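Local structure of trehalose-6-phosphate phosphatase (Candida albicans, 5DXF) at residues K305-H308 / D309-S313; S263-R266 / H267-C271. The protein belongs to glycosyltransferase family 20 and adopts the GT-B plan of two Rossmann-like domains facing each other across a cleft. All coordinates share one frame; numbering follows the deposited sequence.

Contact 1: K305-H308 / D309-S313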
loop_
_atom_site.group_PDB
_atom_site.type_symbol
_atom_site.label_atom_id
_atom_site.label_comp_id
_atom_site.label_asym_id
_atom_site.label_seq_id
_atom_site.Cartn_x
_atom_site.Cartn_y
_atom_site.Cartn_z
ATOM N N LYS A 305 -5.212 12.560 -11.759
ATOM C CA LYS A 305 -6.287 12.899 -10.839
ATOM C C LYS A 305 -5.755 13.552 -9.572
ATOM O O LYS A 305 -6.338 14.509 -9.077
ATOM C CB LYS A 305 -7.119 11.663 -10.478
ATOM C CG LYS A 305 -8.282 11.987 -9.551
ATOM C CD LYS A 305 -9.433 11.008 -9.713
ATOM C CE LYS A 305 -10.694 11.576 -9.093
ATOM N NZ LYS A 305 -10.948 12.939 -9.629
ATOM N N ILE A 306 -4.649 13.033 -9.050
ATOM C CA ILE A 306 -4.033 13.602 -7.857
ATOM C C ILE A 306 -3.524 15.014 -8.122
ATOM O O ILE A 306 -3.720 15.912 -7.308
ATOM C CB ILE A 306 -2.874 12.717 -7.350
ATOM C CG1 ILE A 306 -3.435 11.438 -6.730
ATOM C CG2 ILE A 306 -2.017 13.464 -6.336
ATOM C CD1 ILE A 306 -2.458 10.295 -6.714
ATOM N N GLU A 307 -2.883 15.214 -9.269
ATOM C CA GLU A 307 -2.427 16.548 -9.644
ATOM C C GLU A 307 -3.617 17.497 -9.805
ATOM O O GLU A 307 -3.616 18.612 -9.264
ATOM C CB GLU A 307 -1.602 16.492 -10.929
ATOM C CG GLU A 307 -0.920 17.795 -11.280
ATOM C CD GLU A 307 0.218 17.603 -12.257
ATOM O OE1 GLU A 307 0.703 18.609 -12.816
ATOM O OE2 GLU A 307 0.637 16.443 -12.461
ATOM N N HIS A 308 -4.670 17.026 -10.454
ATOM C CA HIS A 308 -5.828 17.863 -10.658
ATOM C C HIS A 308 -6.489 18.309 -9.357
ATOM O O HIS A 308 -6.765 19.491 -9.166
ATOM C CB HIS A 308 -6.845 17.078 -11.483
ATOM C CG HIS A 308 -8.182 17.735 -11.579
ATOM N ND1 HIS A 308 -9.307 17.217 -10.981
ATOM C CD2 HIS A 308 -8.573 18.872 -12.197
ATOM C CE1 HIS A 308 -10.335 18.006 -11.228
ATOM N NE2 HIS A 308 -9.915 19.017 -11.962
ATOM N N ASP A 309 -6.700 17.363 -8.451
ATOM C CA ASP A 309 -7.298 17.636 -7.157
ATOM C C ASP A 309 -6.408 18.518 -6.323
ATOM O O ASP A 309 -6.864 19.392 -5.626
ATOM C CB ASP A 309 -7.619 16.339 -6.434
ATOM C CG ASP A 309 -8.612 15.496 -7.178
ATOM O OD1 ASP A 309 -8.932 15.826 -8.322
ATOM O OD2 ASP A 309 -9.080 14.493 -6.625
ATOM N N ALA A 310 -5.118 18.280 -6.403
ATOM C CA ALA A 310 -4.179 19.068 -5.648
ATOM C C ALA A 310 -4.245 20.517 -6.070
ATOM O O ALA A 310 -4.141 21.415 -5.256
ATOM C CB ALA A 310 -2.777 18.536 -5.854
ATOM N N PHE A 311 -4.391 20.751 -7.361
ATOM C CA PHE A 311 -4.242 22.118 -7.856
ATOM C C PHE A 311 -5.499 22.747 -8.470
ATOM O O PHE A 311 -5.447 23.879 -8.950
ATOM C CB PHE A 311 -3.098 22.163 -8.871
ATOM C CG PHE A 311 -1.780 21.713 -8.305
ATOM C CD1 PHE A 311 -1.114 22.490 -7.371
ATOM C CD2 PHE A 311 -1.213 20.513 -8.697
ATOM C CE1 PHE A 311 0.095 22.079 -6.842
ATOM C CE2 PHE A 311 -0.002 20.097 -8.173
ATOM C CZ PHE A 311 0.653 20.882 -7.245
ATOM N N SER A 312 -6.626 22.043 -8.449
ATOM C CA SER A 312 -7.857 22.614 -8.997
ATOM C C SER A 312 -8.470 23.651 -8.062
ATOM O O SER A 312 -8.423 23.509 -6.838
ATOM C CB SER A 312 -8.888 21.523 -9.293
ATOM O OG SER A 312 -10.077 22.082 -9.825
ATOM N N SER A 313 -9.047 24.694 -8.652
ATOM C CA SER A 313 -9.680 25.764 -7.894
ATOM C C SER A 313 -11.030 25.318 -7.350
ATOM O O SER A 313 -11.423 25.689 -6.244
ATOM C CB SER A 313 -9.842 27.007 -8.773
ATOM O OG SER A 313 -10.345 26.655 -10.049
#
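H308 swings its ring away from its own backbone N (chi1 170°), while D309 keeps its carboxylate beside the backbone N (chi1 -62°), and the two groups thereby meet on the outer side of the helix. H308 ND1 donates to D309 OD1 at 3.0 Å. The bond is bent, with an angle of 135° at the hydrogen, because the carboxylate oxygen sits out of the imidazole plane, although the approach lies nearly in line with the C-O bond of D309. The same oxygen attracts K305: the chain of the lysine bends at its last torsion, and K305 NZ comes to 3.8 Å from D309 OD1, a long salt bridge on an exposed flank. Two cationic or potentially cationic groups thus share one carboxylate, which would favour its charged form. S312 comes over one face of the H308 ring in a CH-pi contact, its CB 4.1 Å from the ring centroid.

On another flank E307 CG lies 3.8 Å from F311 CD2, and the extended E307 chain carries its carboxylate to K449, a salt bridge through OE1, and to Y504 OH, a hydrogen bond through OE2. The backbone shows the helix running out: D309 N bonds to K305 O at 2.9 Å, whereas S312 N reaches H308 O only weakly as S312 leaves helical geometry.

Helix 303-311 is packed on its inner side against helix 439-447, which meets I306, E307 and A310. Beside it, helix 415-424 touches D309 and F311 through L419 and R423, and Y450 meets the F311 ring edge to face.

Contact 2: S263-R266 / H267-C271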
loop_
_atom_site.group_PDB
_atom_site.type_symbol
_atom_site.label_atom_id
_atom_site.label_comp_id
_atom_site.label_asym_id
_atom_site.label_seq_id
_atom_site.Cartn_x
_atom_site.Cartn_y
_atom_site.Cartn_z
ATOM N N SER A 263 13.898 -7.660 -4.490
ATOM C CA SER A 263 14.153 -8.525 -3.346
ATOM C C SER A 263 13.009 -9.500 -3.093
ATOM O O SER A 263 13.240 -10.654 -2.734
ATOM C CB SER A 263 14.405 -7.685 -2.092
ATOM O OG SER A 263 13.270 -6.902 -1.772
ATOM N N PHE A 264 11.779 -9.037 -3.286
ATOM C CA PHE A 264 10.604 -9.866 -3.025
ATOM C C PHE A 264 10.518 -10.983 -4.067
ATOM O O PHE A 264 10.145 -12.117 -3.755
ATOM C CB PHE A 264 9.314 -9.029 -3.040
ATOM C CG PHE A 264 9.365 -7.783 -2.185
ATOM C CD1 PHE A 264 10.273 -7.651 -1.141
ATOM C CD2 PHE A 264 8.483 -6.743 -2.430
ATOM C CE1 PHE A 264 10.304 -6.500 -0.371
ATOM C CE2 PHE A 264 8.507 -5.595 -1.663
ATOM C CZ PHE A 264 9.419 -5.473 -0.633
ATOM N N GLN A 265 10.865 -10.640 -5.304
ATOM C CA GLN A 265 10.944 -11.600 -6.401
ATOM C C GLN A 265 11.976 -12.684 -6.096
ATOM O O GLN A 265 11.686 -13.888 -6.192
ATOM C CB GLN A 265 11.290 -10.875 -7.711
ATOM C CG GLN A 265 11.330 -11.767 -8.946
ATOM C CD GLN A 265 11.786 -11.026 -10.192
ATOM O OE1 GLN A 265 11.817 -9.797 -10.220
ATOM N NE2 GLN A 265 12.146 -11.775 -11.229
ATOM N N ARG A 266 13.175 -12.249 -5.715
ATOM C CA ARG A 266 14.250 -13.177 -5.371
ATOM C C ARG A 266 13.851 -14.093 -4.214
ATOM O O ARG A 266 14.112 -15.301 -4.246
ATOM C CB ARG A 266 15.530 -12.409 -5.026
ATOM C CG ARG A 266 16.056 -11.549 -6.170
ATOM C CD ARG A 266 17.405 -10.911 -5.851
ATOM N NE ARG A 266 17.369 -10.088 -4.646
ATOM C CZ ARG A 266 18.343 -9.265 -4.274
ATOM N NH1 ARG A 266 19.435 -9.143 -5.018
ATOM N NH2 ARG A 266 18.226 -8.556 -3.158
ATOM N N HIS A 267 13.206 -13.518 -3.204
ATOM C CA HIS A 267 12.781 -14.279 -2.032
ATOM C C HIS A 267 11.709 -15.307 -2.373
ATOM O O HIS A 267 11.730 -16.426 -1.860
ATOM C CB HIS A 267 12.272 -13.340 -0.940
ATOM C CG HIS A 267 13.349 -12.507 -0.317
ATOM N ND1 HIS A 267 13.084 -11.352 0.382
ATOM C CD2 HIS A 267 14.692 -12.669 -0.291
ATOM C CE1 HIS A 267 14.221 -10.832 0.811
ATOM N NE2 HIS A 267 15.211 -11.613 0.420
ATOM N N PHE A 268 10.771 -14.922 -3.233
ATOM C CA PHE A 268 9.718 -15.839 -3.649
ATOM C C PHE A 268 10.303 -17.001 -4.435
ATOM O O PHE A 268 9.930 -18.155 -4.215
ATOM C CB PHE A 268 8.665 -15.118 -4.485
ATOM C CG PHE A 268 7.591 -16.024 -5.013
ATOM C CD1 PHE A 268 6.540 -16.414 -4.204
ATOM C CD2 PHE A 268 7.634 -16.485 -6.318
ATOM C CE1 PHE A 268 5.552 -17.247 -4.684
ATOM C CE2 PHE A 268 6.649 -17.318 -6.805
ATOM C CZ PHE A 268 5.605 -17.699 -5.985
ATOM N N ILE A 269 11.214 -16.687 -5.352
ATOM C CA ILE A 269 11.896 -17.712 -6.136
ATOM C C ILE A 269 12.642 -18.697 -5.238
ATOM O O ILE A 269 12.479 -19.922 -5.366
ATOM C CB ILE A 269 12.873 -17.073 -7.142
ATOM C CG1 ILE A 269 12.084 -16.375 -8.253
ATOM C CG2 ILE A 269 13.816 -18.115 -7.715
ATOM C CD1 ILE A 269 12.918 -15.516 -9.150
ATOM N N SER A 270 13.369 -18.156 -4.270
ATOM C CA SER A 270 14.118 -18.960 -3.322
ATOM C C SER A 270 13.209 -19.842 -2.503
ATOM O O SER A 270 13.504 -20.993 -2.267
ATOM C CB SER A 270 14.894 -18.057 -2.383
ATOM O OG SER A 270 16.206 -18.536 -2.213
ATOM N N CYS A 271 12.093 -19.290 -2.075
ATOM C CA CYS A 271 11.058 -20.055 -1.380
ATOM C C CYS A 271 10.536 -21.214 -2.219
ATOM O O CYS A 271 10.412 -22.335 -1.725
ATOM C CB CYS A 271 9.891 -19.149 -0.987
ATOM S SG CYS A 271 10.132 -18.192 0.522
#
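S263 O receives the N-H of H267 at 2.9 Å, the first of four successive i to i+4 backbone bonds that carry this part of helix 262-274. F268 N bonds to F264 O, I269 N to Q265 O and S270 N to R266 O in the same way, each between 2.9 and 3.0 Å, as in a regular alpha-helix.

A second kind of contact is between a ring and a carbonyl. With CG beside the backbone N (chi1 -69°), the H267 imidazole folds back along the helix, and S263 O lies 3.0 Å above the ring plane, displaced toward the rim. ND1 is not bonded to that oxygen; it makes a weak hydrogen bond to F232 O.

The helix follows strand 256-259 of the mixed sheet in the first Rossmann-like domain of the GT-B fold, and its inner face is turned to that sheet. F268 meets the ring of F259 on the preceding strand and, edge to face, that of F232, while L248 and M251 of helix 244-251 touch it.

Apolar contact along the helix is made by Q265 and I269, which run side by side in the same direction, with Q265 CG 4.1 Å from I269 CD1, and V294 of strand 290-296 touches both. Beyond CG the Q265 chain is extended, and its amide is held mainly through a hydrogen bond between OE1 and T296 OG1, with a weak one from NE2 to D283 OD1.

Overall arrangement
Contact 2 closes before contact 1 opens along the chain, and the intervening strands 279-280, 284-287 and 290-296 complete one edge of the mixed sheet. Helix 303-311 then leads through helix 317-327 to strand 332-339, where the second sheet system begins. The two contacts therefore belong to different halves of the GT-B architecture: contact 2 packs on the sheet of the first domain, contact 1 on helices 415-424 and 439-447 of the second. Their centres are about 38 Å apart, their nearest atoms about 20 Å, and they lie on opposite sides of the chain's centre.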